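Local coordinates for protein protease (Helicobacter pylori, PDB 5EUF) that probably acts as a zinc-dependent M16-family peptidase and virulence factor that cleaves the cytoplasmic domain of human junctional adhesion molecule A, compromising the gastric epithelial barrier, at residues 49-54 with 172-177; 55-60 with 124-129; 70-75 with 80-85; 114-119 with 181-186. All blocks are in the same frame, centred on the assembly; numbering follows the deposited sequence.

Contact 1: residues 49-54 with 172-177. With ZN (zinc ion), chain G.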
# COMPACT_ATOMS: atom_id res chain seq x y z
N SER B 49 5.00 -0.02 9.31
CA SER B 49 4.35 1.27 9.53
C SER B 49 3.99 1.49 11.00
O SER B 49 3.92 0.54 11.78
CB SER B 49 3.09 1.38 8.67
OG SER B 49 2.07 0.53 9.17
N GLY B 50 3.75 2.75 11.35
CA GLY B 50 3.41 3.11 12.72
C GLY B 50 4.62 3.22 13.64
O GLY B 50 4.47 3.45 14.84
N ILE B 51 5.81 3.06 13.08
CA ILE B 51 7.04 3.08 13.87
C ILE B 51 7.36 4.49 14.37
O ILE B 51 7.79 4.67 15.51
CB ILE B 51 8.24 2.54 13.06
CG1 ILE B 51 8.03 1.05 12.75
CG2 ILE B 51 9.54 2.73 13.82
CD1 ILE B 51 9.24 0.38 12.13
N ALA B 52 7.14 5.48 13.51
CA ALA B 52 7.37 6.87 13.88
C ALA B 52 6.54 7.24 15.11
O ALA B 52 7.00 7.98 15.98
CB ALA B 52 7.04 7.80 12.71
N HIS B 53 5.33 6.70 15.16
CA HIS B 53 4.42 6.92 16.28
C HIS B 53 4.84 6.16 17.53
O HIS B 53 4.70 6.65 18.64
CB HIS B 53 3.00 6.52 15.88
CG HIS B 53 1.99 6.66 16.98
ND1 HIS B 53 1.58 5.59 17.75
CD2 HIS B 53 1.30 7.73 17.43
CE1 HIS B 53 0.69 6.00 18.64
NE2 HIS B 53 0.50 7.30 18.46
N MSE B 54 5.36 4.94 17.34
CA MSE B 54 5.85 4.14 18.46
C MSE B 54 6.99 4.86 19.19
O MSE B 54 7.05 4.86 20.42
CB MSE B 54 6.32 2.76 17.98
CG MSE B 54 7.03 1.91 19.03
SE MSE B 54 5.89 1.21 20.46
CE MSE B 54 7.19 0.09 21.38
N GLN B 172 2.28 -5.57 15.11
CA GLN B 172 2.47 -6.88 15.72
C GLN B 172 3.80 -7.51 15.33
O GLN B 172 4.31 -8.38 16.04
CB GLN B 172 1.31 -7.80 15.33
CG GLN B 172 0.96 -8.82 16.40
CD GLN B 172 0.44 -8.17 17.66
OE1 GLN B 172 -0.14 -7.08 17.62
NE2 GLN B 172 0.64 -8.83 18.80
N ASN B 173 4.37 -7.08 14.21
CA ASN B 173 5.59 -7.70 13.70
C ASN B 173 6.82 -6.81 13.78
O ASN B 173 7.84 -7.10 13.14
CB ASN B 173 5.38 -8.16 12.26
CG ASN B 173 4.58 -9.44 12.16
OD1 ASN B 173 5.15 -10.53 12.17
ND2 ASN B 173 3.26 -9.31 12.09
N TRP B 174 6.74 -5.73 14.55
CA TRP B 174 7.90 -4.88 14.79
C TRP B 174 9.00 -5.68 15.48
O TRP B 174 8.73 -6.64 16.20
CB TRP B 174 7.53 -3.68 15.66
CG TRP B 174 6.70 -2.63 14.98
CD1 TRP B 174 6.63 -2.38 13.64
CD2 TRP B 174 5.83 -1.69 15.61
NE1 TRP B 174 5.76 -1.34 13.40
CE2 TRP B 174 5.26 -0.90 14.60
CE3 TRP B 174 5.47 -1.44 16.94
CZ2 TRP B 174 4.35 0.12 14.87
CZ3 TRP B 174 4.57 -0.43 17.21
CH2 TRP B 174 4.02 0.34 16.17
N THR B 175 10.24 -5.28 15.24
CA THR B 175 11.36 -5.81 16.00
C THR B 175 12.13 -4.66 16.63
O THR B 175 12.05 -3.53 16.17
CB THR B 175 12.32 -6.66 15.13
OG1 THR B 175 12.93 -5.82 14.14
CG2 THR B 175 11.57 -7.79 14.44
N LEU B 176 12.86 -4.96 17.70
CA LEU B 176 13.68 -3.95 18.37
C LEU B 176 14.71 -3.38 17.40
O LEU B 176 15.02 -2.19 17.45
CB LEU B 176 14.36 -4.55 19.60
CG LEU B 176 15.19 -3.59 20.45
CD1 LEU B 176 14.31 -2.47 21.01
CD2 LEU B 176 15.89 -4.34 21.58
N LYS B 177 15.22 -4.24 16.53
CA LYS B 177 16.19 -3.83 15.52
C LYS B 177 15.57 -2.82 14.55
O LYS B 177 16.21 -1.83 14.19
CB LYS B 177 16.72 -5.04 14.75
CG LYS B 177 17.85 -4.74 13.78
CD LYS B 177 18.34 -6.00 13.09
CE LYS B 177 19.38 -5.70 12.02
NZ LYS B 177 19.75 -6.92 11.23
ZN ZN G . -0.53 7.86 20.56
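S49 turns its carbonyl toward the indole of W174, meeting the ring at its edge and near its plane: S49 O lies 3.1 Å from W174 NE1 in a weak hydrogen bond, bent to 132° at the hydrogen. The S49 hydroxyl is engaged with D170 instead. G50, the N-cap of helix 51-58, places its O 3.3 Å from W174 CZ2, and the same oxygen accepts the backbone N-H of M54. Next comes I51, whose CG1 stands beside its own backbone N (chi1 -66°) and runs counter to the indole, 3.4 Å from W174 NE1. H53 leaves the tryptophan and binds zinc through NE2 at 2.4 Å, with E133 as a second ligand. M54, a selenomethionine, extends CG anti to its N (172°) and then bends at chi2; its CB comes within 3.7 Å of W174 CZ3. Its selenium sits obliquely, 5.0 Å from the centroid of the six-membered ring of W174, a Met-aromatic contact. The first turn of the helix bearing the HxxEH zinc motif thus rests on a buried indole, held mostly by nonpolar packing, while the one ring N-H is spent on a weakly aimed backbone carbonyl.

Contact 2: residues 55-60 with 124-129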
# COMPACT_ATOMS: atom_id res chain seq x y z
N LEU B 55 7.87 5.49 18.42
CA LEU B 55 9.00 6.24 18.97
C LEU B 55 8.55 7.37 19.89
O LEU B 55 9.29 7.76 20.80
CB LEU B 55 9.86 6.81 17.85
CG LEU B 55 10.80 5.82 17.16
CD1 LEU B 55 11.62 6.52 16.10
CD2 LEU B 55 11.70 5.16 18.19
N GLU B 56 7.36 7.90 19.66
CA GLU B 56 6.80 8.92 20.53
C GLU B 56 6.64 8.37 21.94
O GLU B 56 6.97 9.03 22.92
CB GLU B 56 5.45 9.42 19.99
CG GLU B 56 4.71 10.34 20.95
CD GLU B 56 3.31 10.69 20.47
OE1 GLU B 56 3.05 10.56 19.25
OE2 GLU B 56 2.48 11.09 21.30
N HIS B 57 6.13 7.14 22.04
CA HIS B 57 5.95 6.48 23.32
C HIS B 57 7.29 6.14 23.97
O HIS B 57 7.47 6.31 25.18
CB HIS B 57 5.11 5.21 23.17
CG HIS B 57 3.65 5.46 22.94
ND1 HIS B 57 3.19 6.34 21.98
CD2 HIS B 57 2.55 4.94 23.54
CE1 HIS B 57 1.87 6.35 22.00
NE2 HIS B 57 1.46 5.52 22.94
N LEU B 58 8.23 5.66 23.16
CA LEU B 58 9.52 5.20 23.67
C LEU B 58 10.45 6.35 24.03
O LEU B 58 11.42 6.16 24.77
CB LEU B 58 10.19 4.29 22.64
CG LEU B 58 9.48 2.97 22.36
CD1 LEU B 58 10.29 2.12 21.38
CD2 LEU B 58 9.23 2.21 23.65
N ASN B 59 10.15 7.54 23.52
CA ASN B 59 11.00 8.71 23.76
C ASN B 59 11.00 9.14 25.23
O ASN B 59 11.88 9.86 25.68
CB ASN B 59 10.55 9.88 22.88
CG ASN B 59 11.67 10.86 22.60
OD1 ASN B 59 12.59 10.57 21.84
ND2 ASN B 59 11.58 12.04 23.21
N PHE B 60 10.01 8.66 25.99
CA PHE B 60 9.90 9.00 27.40
C PHE B 60 10.30 7.82 28.28
O PHE B 60 9.93 7.74 29.45
CB PHE B 60 8.48 9.46 27.73
CG PHE B 60 8.05 10.67 26.96
CD1 PHE B 60 8.43 11.93 27.37
CD2 PHE B 60 7.29 10.54 25.81
CE1 PHE B 60 8.05 13.05 26.66
CE2 PHE B 60 6.91 11.65 25.09
CZ PHE B 60 7.29 12.91 25.52
N LEU B 124 9.00 -4.29 24.35
CA LEU B 124 7.99 -5.35 24.37
C LEU B 124 6.69 -4.95 25.08
O LEU B 124 5.61 -5.16 24.52
CB LEU B 124 8.57 -6.62 25.00
CG LEU B 124 9.65 -7.34 24.19
CD1 LEU B 124 10.01 -8.67 24.84
CD2 LEU B 124 9.19 -7.55 22.75
N PRO B 125 6.77 -4.39 26.30
CA PRO B 125 5.49 -4.04 26.92
C PRO B 125 4.81 -2.85 26.25
O PRO B 125 3.58 -2.80 26.20
CB PRO B 125 5.89 -3.69 28.36
CG PRO B 125 7.29 -3.22 28.25
CD PRO B 125 7.91 -4.08 27.18
N GLU B 126 5.59 -1.91 25.74
CA GLU B 126 5.03 -0.69 25.16
C GLU B 126 4.31 -0.98 23.85
O GLU B 126 3.36 -0.29 23.50
CB GLU B 126 6.13 0.35 24.94
CG GLU B 126 5.61 1.76 24.65
CD GLU B 126 4.84 2.36 25.82
OE1 GLU B 126 5.08 1.96 26.98
OE2 GLU B 126 3.98 3.24 25.58
N ARG B 127 4.76 -2.01 23.14
CA ARG B 127 4.13 -2.40 21.88
C ARG B 127 2.70 -2.88 22.12
O ARG B 127 1.80 -2.62 21.32
CB ARG B 127 4.93 -3.48 21.17
CG ARG B 127 4.29 -3.95 19.87
CD ARG B 127 5.17 -4.93 19.13
NE ARG B 127 5.33 -6.19 19.86
CZ ARG B 127 6.07 -7.20 19.42
NH1 ARG B 127 6.72 -7.10 18.27
NH2 ARG B 127 6.17 -8.31 20.14
N GLN B 128 2.50 -3.59 23.23
CA GLN B 128 1.17 -4.05 23.60
C GLN B 128 0.25 -2.87 23.87
O GLN B 128 -0.95 -2.93 23.60
CB GLN B 128 1.23 -4.97 24.82
CG GLN B 128 1.66 -6.38 24.49
CD GLN B 128 0.75 -7.03 23.48
OE1 GLN B 128 -0.47 -6.84 23.50
NE2 GLN B 128 1.33 -7.81 22.57
N VAL B 129 0.82 -1.79 24.40
CA VAL B 129 0.07 -0.57 24.67
C VAL B 129 -0.40 0.06 23.37
O VAL B 129 -1.58 0.38 23.22
CB VAL B 129 0.90 0.45 25.47
CG1 VAL B 129 0.11 1.74 25.67
CG2 VAL B 129 1.32 -0.13 26.81
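H57 is the second histidine of the HxxEH motif, the inverted zinc-binding signature of M16 peptidases, and here it packs against E126 of helix 120-139, the helix that further along supplies the zinc ligand E133. E126 OE2 reaches the edge of the imidazole near its plane, 3.0 Å from H57 CD2, and also lies 3.3 Å from H57 CB. The side chains cross at about a right angle, with the carboxylate turned 53° from the ring. The charged atoms are not in contact, H57 NE2 and E126 OE2 being 4.3 Å apart; H57, probably a further zinc ligand, is beyond bonding distance of the ion here. H57 carries CG beside its backbone N (chi1 -74°), which leads the ring across to the carboxylate. E126 sends CG anti to its N and then bends at chi2 (64°), curling its acid group back toward the histidine. The other oxygen, OE1, makes a salt bridge to K61, which would limit the carboxylate's rotation. E56, the likely proton acceptor, faces strand 81-86 and bonds T86. Nearer its backbone, the E126 stem and L58 lie alongside, pointing opposite ways: L58 CD2 lies 3.8 Å from E126 CG.

Contact 3: residues 70-75 with 80-85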
# COMPACT_ATOMS: atom_id res chain seq x y z
N GLU B 70 11.12 9.13 34.30
CA GLU B 70 11.78 10.14 35.12
C GLU B 70 11.75 11.49 34.42
O GLU B 70 11.82 12.54 35.06
CB GLU B 70 13.22 9.73 35.44
CG GLU B 70 13.92 10.64 36.44
CD GLU B 70 15.36 10.22 36.70
OE1 GLU B 70 16.12 11.03 37.28
OE2 GLU B 70 15.73 9.08 36.34
N PHE B 71 11.64 11.46 33.09
CA PHE B 71 11.46 12.67 32.30
C PHE B 71 10.21 13.42 32.77
O PHE B 71 10.28 14.60 33.12
CB PHE B 71 11.36 12.33 30.81
CG PHE B 71 11.25 13.53 29.90
CD1 PHE B 71 10.04 14.17 29.70
CD2 PHE B 71 12.37 14.00 29.23
CE1 PHE B 71 9.94 15.26 28.86
CE2 PHE B 71 12.27 15.09 28.38
CZ PHE B 71 11.06 15.72 28.20
N ASP B 72 9.08 12.72 32.77
CA ASP B 72 7.80 13.31 33.17
C ASP B 72 7.84 13.79 34.62
O ASP B 72 7.36 14.89 34.93
CB ASP B 72 6.66 12.31 32.97
CG ASP B 72 6.28 12.13 31.51
OD1 ASP B 72 6.23 13.14 30.78
OD2 ASP B 72 6.04 10.98 31.09
N LYS B 73 8.40 12.96 35.50
CA LYS B 73 8.49 13.29 36.92
C LYS B 73 9.24 14.60 37.14
O LYS B 73 8.79 15.45 37.91
CB LYS B 73 9.17 12.15 37.69
N ILE B 74 10.37 14.75 36.46
CA ILE B 74 11.17 15.96 36.56
C ILE B 74 10.40 17.18 36.04
O ILE B 74 10.39 18.23 36.68
CB ILE B 74 12.49 15.83 35.78
CG1 ILE B 74 13.45 14.90 36.53
CG2 ILE B 74 13.14 17.18 35.56
CD1 ILE B 74 14.81 14.75 35.87
N VAL B 75 9.75 17.03 34.89
CA VAL B 75 8.98 18.12 34.29
C VAL B 75 7.86 18.56 35.23
O VAL B 75 7.70 19.75 35.50
CB VAL B 75 8.38 17.73 32.93
CG1 VAL B 75 7.37 18.77 32.48
CG2 VAL B 75 9.48 17.56 31.89
N GLY B 80 5.82 21.96 35.15
CA GLY B 80 5.77 22.07 33.70
C GLY B 80 4.72 21.17 33.08
O GLY B 80 4.07 20.37 33.77
N VAL B 81 4.54 21.31 31.77
CA VAL B 81 3.63 20.45 31.02
C VAL B 81 4.34 19.96 29.76
O VAL B 81 4.84 20.77 28.98
CB VAL B 81 2.34 21.19 30.62
CG1 VAL B 81 1.45 20.27 29.79
CG2 VAL B 81 1.61 21.68 31.85
N SER B 82 4.38 18.65 29.57
CA SER B 82 5.05 18.08 28.40
C SER B 82 4.13 17.15 27.61
O SER B 82 3.73 16.10 28.10
CB SER B 82 6.31 17.32 28.81
OG SER B 82 6.00 16.04 29.32
N ASN B 83 3.81 17.55 26.39
CA ASN B 83 3.05 16.70 25.49
C ASN B 83 3.88 16.33 24.26
O ASN B 83 4.96 16.88 24.05
CB ASN B 83 1.74 17.38 25.07
CG ASN B 83 0.73 16.39 24.48
OD1 ASN B 83 0.82 15.19 24.71
ND2 ASN B 83 -0.22 16.91 23.72
N ALA B 84 3.37 15.40 23.47
CA ALA B 84 4.03 14.98 22.24
C ALA B 84 2.99 14.57 21.21
O ALA B 84 1.88 14.16 21.57
CB ALA B 84 4.99 13.84 22.51
N SER B 85 3.34 14.68 19.93
CA SER B 85 2.44 14.29 18.87
C SER B 85 3.20 13.91 17.61
O SER B 85 4.18 14.56 17.24
CB SER B 85 1.45 15.41 18.55
OG SER B 85 2.05 16.39 17.73
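V75 and G80 are joined by a backbone hydrogen bond: G80 N donates to V75 O at 2.9 Å, with 153° at the hydrogen. The bond closes the turn by which helix 70-77 gives way to strand 81-86. The V75 side chain then fills the angle between them. Its CG1 stands anti to the backbone N (chi1 169°), which swings this branch over the G80 backbone, 3.6 Å from G80 C, and on toward S82, where it ends 4.1 Å from S82 CB. G80 has no side chain to meet it, and the valine methyl lies directly against the main chain.

Two residues after G80, S82 points its CB at the helix. F71 comes to it one turn earlier in the helix and offers the rim of its ring: F71 CE1 is 4.0 Å from S82 OG, which sits near the ring plane. D72 OD1 lies 3.3 Å from S82 OG, though this aspartate is poorly ordered.

Behind these residues, L108 of helix 102-113 packs on both F71 and V75, and F60 meets the F71 ring edge-to-face. The local axes of helix 70-75 and strand 81-85 pass 8.6 Å apart, their directions 142° apart. Strand 81-86 is, within this chain, an outermost strand of the six-stranded mixed sheet; V81, N83 and S85 pair antiparallel with K96, F94 and R92 of strand 91-98, and helix 70-77 packs against both the sheet, where V75 touches I95, and helix 102-113, through L108.

Contact 4: residues 114-119 with 181-186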
# COMPACT_ATOMS: atom_id res chain seq x y z
N GLY B 114 20.23 12.28 21.79
CA GLY B 114 21.45 11.56 21.47
C GLY B 114 21.94 10.67 22.59
O GLY B 114 23.14 10.44 22.73
N SER B 115 21.00 10.15 23.38
CA SER B 115 21.36 9.39 24.56
C SER B 115 20.27 8.39 24.95
O SER B 115 20.35 7.74 25.98
CB SER B 115 21.64 10.35 25.72
OG SER B 115 21.95 9.66 26.91
N LEU B 116 19.25 8.28 24.10
CA LEU B 116 18.13 7.38 24.36
C LEU B 116 18.50 5.93 24.04
O LEU B 116 18.75 5.59 22.89
CB LEU B 116 16.91 7.78 23.53
CG LEU B 116 15.68 6.89 23.64
CD1 LEU B 116 14.93 7.14 24.94
CD2 LEU B 116 14.76 7.09 22.44
N ASN B 117 18.55 5.09 25.07
CA ASN B 117 18.74 3.66 24.84
C ASN B 117 17.39 2.96 24.80
O ASN B 117 16.52 3.21 25.64
CB ASN B 117 19.66 3.04 25.90
CG ASN B 117 19.17 3.27 27.31
OD1 ASN B 117 18.24 2.60 27.78
ND2 ASN B 117 19.81 4.20 28.02
N LEU B 118 17.22 2.09 23.82
CA LEU B 118 15.94 1.43 23.60
C LEU B 118 16.00 -0.02 24.04
O LEU B 118 16.24 -0.92 23.23
CB LEU B 118 15.54 1.55 22.12
CG LEU B 118 15.22 2.97 21.66
CD1 LEU B 118 15.56 3.19 20.19
CD2 LEU B 118 13.75 3.29 21.91
N LYS B 119 15.78 -0.25 25.33
CA LYS B 119 15.86 -1.58 25.91
C LYS B 119 14.72 -2.48 25.43
O LYS B 119 13.61 -2.02 25.21
CB LYS B 119 15.85 -1.50 27.44
CG LYS B 119 17.05 -0.78 28.05
CD LYS B 119 17.04 -0.84 29.57
N LYS B 181 16.86 1.02 14.22
CA LYS B 181 17.27 1.50 12.90
C LYS B 181 16.55 2.79 12.55
O LYS B 181 17.18 3.77 12.14
CB LYS B 181 17.00 0.44 11.83
N PHE B 182 15.24 2.80 12.74
CA PHE B 182 14.41 3.96 12.41
C PHE B 182 14.79 5.18 13.24
O PHE B 182 14.96 6.27 12.71
CB PHE B 182 12.93 3.63 12.60
CG PHE B 182 11.99 4.63 11.97
CD1 PHE B 182 11.61 5.77 12.66
CD2 PHE B 182 11.48 4.41 10.71
CE1 PHE B 182 10.74 6.69 12.08
CE2 PHE B 182 10.61 5.31 10.12
CZ PHE B 182 10.24 6.45 10.81
N HIS B 183 14.93 4.98 14.55
CA HIS B 183 15.21 6.08 15.46
C HIS B 183 16.57 6.71 15.21
O HIS B 183 16.67 7.93 15.02
CB HIS B 183 15.12 5.61 16.91
CG HIS B 183 15.46 6.68 17.90
ND1 HIS B 183 16.71 6.80 18.47
CD2 HIS B 183 14.72 7.70 18.41
CE1 HIS B 183 16.72 7.83 19.30
NE2 HIS B 183 15.52 8.39 19.28
N SER B 184 17.61 5.89 15.21
CA SER B 184 18.98 6.39 15.03
C SER B 184 19.17 7.06 13.67
O SER B 184 20.07 7.88 13.49
CB SER B 184 19.99 5.25 15.19
OG SER B 184 19.89 4.33 14.12
N LEU B 185 18.31 6.71 12.72
CA LEU B 185 18.38 7.30 11.38
C LEU B 185 17.65 8.63 11.31
O LEU B 185 18.14 9.59 10.72
CB LEU B 185 17.81 6.33 10.34
CG LEU B 185 17.66 6.88 8.92
CD1 LEU B 185 19.00 7.33 8.37
CD2 LEU B 185 17.02 5.85 8.02
N TYR B 186 16.47 8.69 11.92
CA TYR B 186 15.60 9.85 11.75
C TYR B 186 15.62 10.82 12.94
O TYR B 186 15.07 11.92 12.84
CB TYR B 186 14.16 9.38 11.50
CG TYR B 186 13.96 8.77 10.13
CD1 TYR B 186 13.94 9.57 8.99
CD2 TYR B 186 13.78 7.41 9.97
CE1 TYR B 186 13.75 9.03 7.73
CE2 TYR B 186 13.59 6.85 8.71
CZ TYR B 186 13.58 7.66 7.60
OH TYR B 186 13.39 7.12 6.35
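L116 and L118 reach from the loop onto one side chain of the helix, H183, and take different parts of it. H183 extends CG anti to its backbone N (chi1 177°), a torsion that carries the imidazole away from helix 176-186 to the two leucine methyls, which it meets at a slant, neither face nor edge on. The CD2 methyl of L116 is delivered to the outer end of the ring: it lies 3.5 Å from H183 NE2 and 3.8 Å from H183 CE1. L118 holds CG beside its backbone N (chi1 -68°). Its CD1 comes to the inner end of the histidine, 4.1 Å from H183 CB and 4.2 Å from H183 ND1. No hydrogen bond forms between the segments; this is methyl packing against an imidazole.

The loop 114-119 runs from helix 102-113 to helix 120-139 in the M16 fold, and it is extended enough here for its side chains to alternate. L116 and L118 face helix 176-186, while S115 and N117 turn away, N117 OD1 bonding to S62 OG. K119 is the N-cap of helix 120-139.

The H183 ring also meets that of Y187, their planes inclined by about 35°, and L55 of helix 51-58 packs against it as well. L118 touches L58 of the same helix, and L116 rests on T63. One turn along helix 176-186, Y186 CD2 sits 3.6 Å above the centre of the F182 ring.

From the N terminus, 49-54 opens the loop that closes at 172-177 in contact 1. Inside it, contact 2 closes the shorter loop from 55-60 to 124-129, and within that contact 3 closes the tight helix-to-strand turn. Contact 4 begins after contact 3 is complete, at 114-119, and ends at 181-186, so it crosses both contact 1 and contact 2. Helix 51-58 runs through contacts 1 and 2, and helix 176-186 through contacts 1 and 4. R127 meets the W174 carbonyl, tying helix 120-139 to segment 172-177; L55 packs on F182, tying helix 51-58 to helix 176-186; and E56 and F60 touch A84, tying segment 55-60 to the strand at the sheet edge.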